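Local structure of cytochrome P450 (Novosphingobium aromaticivorans, 3OFT) at residues L87-D90 and G91-K95; L182-A185 and A186-L190. The protein binds an iron-porphyrin (haem) group in the fold of the cytochrome P450 family, of which it is a member named CYP101C1. All blocks are in the same frame, centred on the assembly; numbering follows the deposited sequence.

Interaction 1. Residues L87-D90 and G91-K95; sequences LQQD and GAEHK. With HEM (protoporphyrin IX containing Fe), chain D.
Gln-89 meets His-94 along the packed side of this local contact, where the chain leaves a loop and enters helix 91-104. Its CB lies 3.7 Å from the CB of His-94, and both residues are buried. The carbonyl O of Gln-89 approaches the base of the histidine at 3.5 Å from His-94 CB and stands oblique to the imidazole. CG of His-94 is anti to its own backbone N, which leads the ring away from the loop backbone toward the haem side; its edge-on approach to a propionate is doubtful in detail, because the modelled atoms stand too close. Weak hydrogen bonds engage both ring nitrogens, ND1 with the carbonyl of Pro-86 and NE2 with that of Ala-342, which would tend to limit rotation of the imidazole. Earlier in the loop, Leu-87 places CD1 3.5 Å from O1A of the second propionate. The segment thus belongs to the haem pocket of the P450 fold, and Arg-98, on the same helix as His-94, also bonds the cofactor.

The opposite character appears where the helix begins. Asp-90 O accepts from His-94 N at 3.1 Å, a fairly straight bond (165°) whose donor nevertheless stands well above the carbonyl plane. On the exposed side one water bridges two backbone atoms, donating to the same oxygen and accepting from Glu-93 N at 2.9 Å. The carboxylate of Asp-90 turns to Ser-68 and Ser-69 instead. On the exposed side of the helix, Glu-93 crosses Gln-89 at about a right angle, with amide and carboxylate planes 64° apart. Gln-89 NE2 reaches Glu-93 OE1 at 3.0 Å, but the bend at hydrogen (128°) makes this bond weak, and Gln-89 OE1 is buried with no partner in the model.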
ATOM      1  N   LEU A  87      11.822   5.233   2.581  1.00  6.76           N
ATOM      2  CA  LEU A  87      10.506   5.692   3.122  1.00  8.30           C
ATOM      3  C   LEU A  87      10.650   6.705   4.258  1.00  8.37           C
ATOM      4  O   LEU A  87       9.846   7.637   4.384  1.00  8.49           O
ATOM      5  CB  LEU A  87       9.633   4.507   3.584  1.00  7.78           C
ATOM      6  CG  LEU A  87       8.222   4.781   4.136  1.00  9.46           C
ATOM      7  CD1 LEU A  87       7.277   5.384   3.047  1.00 10.93           C
ATOM      8  CD2 LEU A  87       7.647   3.505   4.696  1.00  9.46           C
ATOM      9  N   GLN A  88      11.644   6.475   5.110  1.00  8.28           N
ATOM     10  CA  GLN A  88      11.810   7.287   6.326  1.00  9.22           C
ATOM     11  C   GLN A  88      12.838   8.376   6.212  1.00  9.90           C
ATOM     12  O   GLN A  88      13.138   9.008   7.221  1.00 11.63           O
ATOM     13  CB  GLN A  88      12.159   6.393   7.517  1.00  8.54           C
ATOM     14  CG  GLN A  88      10.963   5.568   7.996  1.00 10.08           C
ATOM     15  CD  GLN A  88      11.355   4.684   9.169  1.00 11.30           C
ATOM     16  OE1 GLN A  88      11.625   5.154  10.294  1.00 13.20           O
ATOM     17  NE2 GLN A  88      11.377   3.431   8.921  1.00  5.11           N
ATOM     18  N   GLN A  89      13.380   8.624   5.014  1.00  9.37           N
ATOM     19  CA  GLN A  89      14.381   9.697   4.898  1.00  9.27           C
ATOM     20  C   GLN A  89      13.797  11.035   4.471  1.00  9.44           C
ATOM     21  O   GLN A  89      12.726  11.073   3.896  1.00  7.93           O
ATOM     22  CB  GLN A  89      15.467   9.267   3.923  1.00  9.19           C
ATOM     23  CG  GLN A  89      16.063   7.913   4.343  1.00 10.14           C
ATOM     24  CD  GLN A  89      17.034   7.412   3.297  1.00 16.35           C
ATOM     25  OE1 GLN A  89      16.680   7.247   2.133  1.00 16.15           O
ATOM     26  NE2 GLN A  89      18.261   7.170   3.706  1.00 16.43           N
ATOM     27  N   ASP A  90      14.521  12.120   4.768  1.00  9.01           N
ATOM     28  CA  ASP A  90      14.139  13.464   4.347  1.00 10.86           C
ATOM     29  C   ASP A  90      15.216  14.088   3.465  1.00 10.62           C
ATOM     30  O   ASP A  90      16.375  13.648   3.487  1.00 10.85           O
ATOM     31  CB  ASP A  90      13.950  14.373   5.565  1.00 11.79           C
ATOM     32  CG  ASP A  90      12.845  13.893   6.516  1.00 13.90           C
ATOM     33  OD1 ASP A  90      11.739  13.489   6.074  1.00 11.50           O
ATOM     34  OD2 ASP A  90      13.074  13.974   7.758  1.00 15.27           O
ATOM     35  N   GLY A  91      14.801  15.085   2.688  1.00 11.06           N
ATOM     36  CA  GLY A  91      15.705  16.081   2.075  1.00 11.35           C
ATOM     37  C   GLY A  91      16.663  15.492   1.067  1.00 11.22           C
ATOM     38  O   GLY A  91      16.304  14.627   0.285  1.00  8.92           O
ATOM     39  N   ALA A  92      17.889  16.002   1.057  1.00 11.92           N
ATOM     40  CA  ALA A  92      18.914  15.486   0.143  1.00 11.43           C
ATOM     41  C   ALA A  92      19.234  14.007   0.333  1.00 10.87           C
ATOM     42  O   ALA A  92      19.552  13.324  -0.635  1.00 10.50           O
ATOM     43  CB  ALA A  92      20.178  16.338   0.251  1.00 12.58           C
ATOM     44  N   GLU A  93      19.204  13.517   1.573  1.00 10.45           N
ATOM     45  CA  GLU A  93      19.516  12.107   1.818  1.00 10.47           C
ATOM     46  C   GLU A  93      18.485  11.232   1.115  1.00  9.16           C
ATOM     47  O   GLU A  93      18.835  10.293   0.414  1.00  8.27           O
ATOM     48  CB  GLU A  93      19.555  11.795   3.320  1.00 11.21           C
ATOM     49  CG  GLU A  93      19.923  10.348   3.596  1.00 15.90           C
ATOM     50  CD  GLU A  93      20.075  10.080   5.094  1.00 26.58           C
ATOM     51  OE1 GLU A  93      19.358   9.216   5.638  1.00 30.45           O
ATOM     52  OE2 GLU A  93      20.903  10.755   5.722  1.00 29.00           O
ATOM     53  N   HIS A  94      17.225  11.588   1.303  1.00  9.09           N
ATOM     54  CA  HIS A  94      16.111  10.901   0.678  1.00  8.81           C
ATOM     55  C   HIS A  94      16.279  10.882  -0.850  1.00  9.17           C
ATOM     56  O   HIS A  94      16.186   9.855  -1.491  1.00  9.00           O
ATOM     57  CB  HIS A  94      14.767  11.554   1.066  1.00  8.79           C
ATOM     58  CG  HIS A  94      13.651  11.123   0.181  1.00  9.47           C
ATOM     59  ND1 HIS A  94      13.158   9.836   0.181  1.00 10.48           N
ATOM     60  CD2 HIS A  94      12.985  11.786  -0.786  1.00  5.56           C
ATOM     61  CE1 HIS A  94      12.194   9.740  -0.725  1.00  4.08           C
ATOM     62  NE2 HIS A  94      12.086  10.912  -1.332  1.00 10.58           N
ATOM     63  N   LYS A  95      16.542  12.031  -1.440  1.00  9.14           N
ATOM     64  CA  LYS A  95      16.712  12.092  -2.903  1.00 11.45           C
ATOM     65  C   LYS A  95      17.843  11.162  -3.379  1.00 10.53           C
ATOM     66  O   LYS A  95      17.691  10.465  -4.384  1.00 10.92           O
ATOM     67  CB  LYS A  95      16.998  13.538  -3.337  1.00 12.02           C
ATOM     68  CG  LYS A  95      16.992  13.779  -4.859  1.00 17.02           C
ATOM     69  CD  LYS A  95      17.154  15.287  -5.116  1.00 22.13           C
ATOM     70  CE  LYS A  95      17.289  15.586  -6.605  1.00 26.75           C
ATOM     71  NZ  LYS A  95      18.495  14.932  -7.144  1.00 29.75           N
TER
HETATM   72  CHA HEM D 417       5.768   4.722  -0.918  1.00  2.48           C
HETATM   73  CHB HEM D 417       1.211   3.122  -1.537  1.00  5.96           C
HETATM   74  CHC HEM D 417       2.908  -0.694  -3.957  1.00  5.36           C
HETATM   75  CHD HEM D 417       7.353   0.339  -2.447  1.00  8.21           C
HETATM   76  C1A HEM D 417       4.388   4.637  -0.949  1.00  5.58           C
HETATM   77  C2A HEM D 417       3.494   5.664  -0.470  1.00  5.46           C
HETATM   78  C3A HEM D 417       2.240   5.257  -0.628  1.00  4.72           C
HETATM   79  C4A HEM D 417       2.285   3.907  -1.194  1.00  6.21           C
HETATM   80  CMA HEM D 417       0.991   6.064  -0.192  1.00  5.72           C
HETATM   81  CAA HEM D 417       3.928   7.051   0.089  1.00  6.43           C
HETATM   82  CBA HEM D 417       4.295   6.869   1.544  1.00  6.68           C
HETATM   83  CGA HEM D 417       4.632   8.188   2.223  1.00  6.78           C
HETATM   84  O1A HEM D 417       5.085   8.147   3.410  1.00  7.91           O
HETATM   85  O2A HEM D 417       4.471   9.308   1.643  1.00  8.19           O
HETATM   86  C1B HEM D 417       1.255   1.942  -2.267  1.00  5.61           C
HETATM   87  C2B HEM D 417       0.118   1.212  -2.766  1.00  4.66           C
HETATM   88  C3B HEM D 417       0.613   0.155  -3.440  1.00  5.25           C
HETATM   89  C4B HEM D 417       2.060   0.206  -3.371  1.00  5.27           C
HETATM   90  CMB HEM D 417      -1.346   1.630  -2.540  1.00  3.95           C
HETATM   91  CAB HEM D 417      -0.079  -1.002  -4.168  1.00  8.63           C
HETATM   92  CBB HEM D 417      -1.415  -1.162  -4.201  1.00 14.94           C
HETATM   93  C1C HEM D 417       4.259  -0.798  -3.797  1.00  7.61           C
HETATM   94  C2C HEM D 417       5.142  -1.785  -4.404  1.00  8.68           C
HETATM   95  C3C HEM D 417       6.388  -1.491  -3.937  1.00 12.06           C
HETATM   96  C4C HEM D 417       6.324  -0.290  -3.138  1.00  7.84           C
HETATM   97  CMC HEM D 417       4.678  -2.948  -5.339  1.00 10.19           C
HETATM   98  CAC HEM D 417       7.757  -2.151  -4.233  1.00 14.60           C
HETATM   99  CBC HEM D 417       7.886  -3.446  -4.501  1.00 21.62           C
HETATM  100  C1D HEM D 417       7.346   1.598  -1.941  1.00  6.67           C
HETATM  101  C2D HEM D 417       8.532   2.282  -1.445  1.00  7.59           C
HETATM  102  C3D HEM D 417       8.034   3.651  -1.018  1.00  4.94           C
HETATM  103  C4D HEM D 417       6.615   3.672  -1.237  1.00  5.27           C
HETATM  104  CMD HEM D 417      10.006   1.744  -1.426  1.00  5.24           C
HETATM  105  CAD HEM D 417       8.948   4.765  -0.430  1.00  6.71           C
HETATM  106  CBD HEM D 417       9.171   5.771  -1.572  1.00  5.13           C
HETATM  107  CGD HEM D 417       9.906   6.959  -0.942  1.00  9.47           C
HETATM  108  O1D HEM D 417       9.928   7.126   0.295  1.00  7.95           O
HETATM  109  O2D HEM D 417      10.444   7.801  -1.670  1.00 11.02           O
HETATM  110  NA  HEM D 417       3.609   3.573  -1.410  1.00  6.44           N
HETATM  111  NB  HEM D 417       2.405   1.316  -2.702  1.00  5.60           N
HETATM  112  NC  HEM D 417       5.019   0.112  -3.080  1.00  7.35           N
HETATM  113  ND  HEM D 417       6.244   2.432  -1.781  1.00  4.72           N
HETATM  114 FE   HEM D 417       4.325   1.894  -2.309  1.00  8.33          FE
HETATM  115  O   HOH W   1      19.195  15.097   4.026  1.00 11.77           O
HETATM  116  O   HOH W   2       4.263   0.754  -0.209  1.00 12.50           O

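Interaction 2. Residues L182-A185 and A186-L190; sequences LKQA and ADDYL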
ATOM      1  N   LEU A 182      10.530  -9.011  14.074  1.00 21.38           N
ATOM      2  CA  LEU A 182      10.025  -8.957  12.699  1.00 21.22           C
ATOM      3  C   LEU A 182      11.081  -8.362  11.756  1.00 21.07           C
ATOM      4  O   LEU A 182      11.319  -8.889  10.668  1.00 21.85           O
ATOM      5  CB  LEU A 182       8.740  -8.143  12.643  1.00 21.77           C
ATOM      6  CG  LEU A 182       8.122  -7.864  11.271  1.00 23.25           C
ATOM      7  CD1 LEU A 182       7.807  -9.154  10.488  1.00 23.19           C
ATOM      8  CD2 LEU A 182       6.850  -7.020  11.437  1.00 26.39           C
ATOM      9  N   LYS A 183      11.711  -7.271  12.180  1.00 19.51           N
ATOM     10  CA  LYS A 183      12.841  -6.688  11.444  1.00 18.84           C
ATOM     11  C   LYS A 183      13.947  -7.719  11.254  1.00 18.67           C
ATOM     12  O   LYS A 183      14.483  -7.877  10.160  1.00 17.94           O
ATOM     13  CB  LYS A 183      13.394  -5.459  12.176  1.00 19.13           C
ATOM     14  CG  LYS A 183      14.617  -4.823  11.464  1.00 19.88           C
ATOM     15  CD  LYS A 183      15.486  -3.996  12.370  1.00 24.41           C
ATOM     16  CE  LYS A 183      16.940  -4.312  12.193  1.00 26.41           C
ATOM     17  NZ  LYS A 183      17.459  -5.042  13.410  1.00 29.35           N
ATOM     18  N   GLN A 184      14.295  -8.433  12.321  1.00 17.91           N
ATOM     19  CA  GLN A 184      15.374  -9.412  12.222  1.00 17.79           C
ATOM     20  C   GLN A 184      14.977 -10.585  11.268  1.00 16.87           C
ATOM     21  O   GLN A 184      15.813 -11.047  10.473  1.00 17.06           O
ATOM     22  CB  GLN A 184      15.766  -9.915  13.615  1.00 18.23           C
ATOM     23  CG  GLN A 184      16.910 -10.968  13.624  1.00 20.30           C
ATOM     24  CD  GLN A 184      18.288 -10.360  13.319  1.00 23.47           C
ATOM     25  OE1 GLN A 184      19.049 -10.897  12.512  1.00 27.19           O
ATOM     26  NE2 GLN A 184      18.594  -9.225  13.942  1.00 19.97           N
ATOM     27  N   ALA A 185      13.724 -11.044  11.376  1.00 15.17           N
ATOM     28  CA  ALA A 185      13.171 -12.109  10.518  1.00 15.49           C
ATOM     29  C   ALA A 185      13.215 -11.666   9.059  1.00 14.93           C
ATOM     30  O   ALA A 185      13.609 -12.440   8.215  1.00 14.26           O
ATOM     31  CB  ALA A 185      11.712 -12.476  10.903  1.00 15.12           C
ATOM     32  N   ALA A 186      12.790 -10.429   8.769  1.00 14.74           N
ATOM     33  CA  ALA A 186      12.870  -9.936   7.388  1.00 13.69           C
ATOM     34  C   ALA A 186      14.294  -9.912   6.873  1.00 13.40           C
ATOM     35  O   ALA A 186      14.566 -10.400   5.777  1.00 11.97           O
ATOM     36  CB  ALA A 186      12.258  -8.572   7.267  1.00 14.57           C
ATOM     37  N   ASP A 187      15.197  -9.326   7.656  1.00 12.52           N
ATOM     38  CA  ASP A 187      16.612  -9.258   7.278  1.00 13.75           C
ATOM     39  C   ASP A 187      17.188 -10.637   6.993  1.00 13.08           C
ATOM     40  O   ASP A 187      17.940 -10.795   6.033  1.00 15.05           O
ATOM     41  CB  ASP A 187      17.431  -8.580   8.381  1.00 13.32           C
ATOM     42  CG  ASP A 187      17.256  -7.061   8.391  1.00 17.93           C
ATOM     43  OD1 ASP A 187      17.838  -6.385   9.290  1.00 19.53           O
ATOM     44  OD2 ASP A 187      16.525  -6.542   7.505  1.00 18.95           O
ATOM     45  N   ASP A 188      16.879 -11.605   7.845  1.00 14.13           N
ATOM     46  CA  ASP A 188      17.439 -12.951   7.693  1.00 14.62           C
ATOM     47  C   ASP A 188      16.902 -13.635   6.442  1.00 14.47           C
ATOM     48  O   ASP A 188      17.641 -14.298   5.752  1.00 13.50           O
ATOM     49  CB  ASP A 188      17.220 -13.831   8.930  1.00 15.75           C
ATOM     50  CG  ASP A 188      18.088 -13.382  10.119  1.00 19.88           C
ATOM     51  OD1 ASP A 188      19.137 -12.738   9.857  1.00 26.08           O
ATOM     52  OD2 ASP A 188      17.717 -13.656  11.282  1.00 23.17           O
ATOM     53  N   TYR A 189      15.621 -13.463   6.167  1.00 13.95           N
ATOM     54  CA  TYR A 189      15.029 -13.917   4.905  1.00 13.77           C
ATOM     55  C   TYR A 189      15.658 -13.300   3.642  1.00 13.26           C
ATOM     56  O   TYR A 189      15.915 -13.999   2.646  1.00 11.27           O
ATOM     57  CB  TYR A 189      13.571 -13.523   4.930  1.00 14.10           C
ATOM     58  CG  TYR A 189      12.763 -13.967   3.755  1.00 15.30           C
ATOM     59  CD1 TYR A 189      12.199 -13.031   2.883  1.00 15.96           C
ATOM     60  CD2 TYR A 189      12.526 -15.317   3.526  1.00 20.30           C
ATOM     61  CE1 TYR A 189      11.402 -13.432   1.825  1.00 19.45           C
ATOM     62  CE2 TYR A 189      11.724 -15.734   2.459  1.00 21.41           C
ATOM     63  CZ  TYR A 189      11.165 -14.775   1.616  1.00 21.21           C
ATOM     64  OH  TYR A 189      10.376 -15.169   0.568  1.00 22.20           O
ATOM     65  N   LEU A 190      15.874 -11.986   3.686  1.00 11.95           N
ATOM     66  CA  LEU A 190      16.420 -11.235   2.569  1.00 12.20           C
ATOM     67  C   LEU A 190      17.928 -11.421   2.415  1.00 12.58           C
ATOM     68  O   LEU A 190      18.450 -11.309   1.301  1.00 11.85           O
ATOM     69  CB  LEU A 190      16.111  -9.722   2.727  1.00 11.84           C
ATOM     70  CG  LEU A 190      14.598  -9.390   2.599  1.00 12.25           C
ATOM     71  CD1 LEU A 190      14.357  -7.924   2.931  1.00 15.29           C
ATOM     72  CD2 LEU A 190      13.997  -9.761   1.196  1.00 12.67           C
TER
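Asp-187 folds its carboxylate back over the preceding turn of helix 179-199, with CG 3.4 Å from the carbonyl O of Lys-183. Its CG is anti to the carbonyl carbon (chi1 -77°), a setting that sends the group toward the N-terminal end of the helix. The lysine chain crosses it at a slant: CE of Lys-183 is 3.7 Å from Asp-187 OD1, whereas NZ remains 4.3 Å from that oxygen, beyond a salt bridge. Each charge has its own partner, Lys-183 NZ with Glu-180 and Asp-187 OD1 with Arg-229 of helix 221-252, and the two lie near each other without a bridge.

Beneath the side chains runs a regular i to i+4 ladder, the defining pattern of an alpha-helix. Ala-186 N to Leu-182 O measures 2.9 Å, and Tyr-189 N to Ala-185 O measures 3.0 Å with an angle of 168° at hydrogen. Asp-187 N and Asp-188 N donate likewise to the carbonyls of Lys-183 and Gln-184, the latter bond being the most bent of the four at 154°. On the solvent side Asp-188, its CG anti to its carbonyl carbon, folds back over the Gln-184 carbonyl, CG 3.3 Å from Gln-184 O, and the two side chains cross.

The inward flank is largely apolar: Leu-182 and Ala-186 both pack on Phe-233 of helix 221-252. Tyr-189 leads its ring away from the preceding turn to Leu-166 and Leu-170 of helix 160-171, edge-to-face with Phe-193; its OH, hydrogen-bonded to Leu-163 O, is the polar exception.

Both interactions are local and partly buried, yet they hold different elements: 87-90 with 91-95 joins a loop to the start of helix 91-104, whereas 182-185 with 186-190 lies wholly within helix 179-199. Their centres are 23 Å apart and their nearest atoms about 9 Å, so they do not touch. Interaction 1 supplies Leu-87 and His-94 to the haem pocket, and its inner side is polar around the propionates. Interaction 2 turns a largely apolar side, with a tyrosine hydroxyl and a salt bridge to Arg-229, to neighbouring helices. Glu-93 and Asp-188 are their exposed acids. Four backbone hydrogen bonds join the segments of interaction 2, one those of interaction 1.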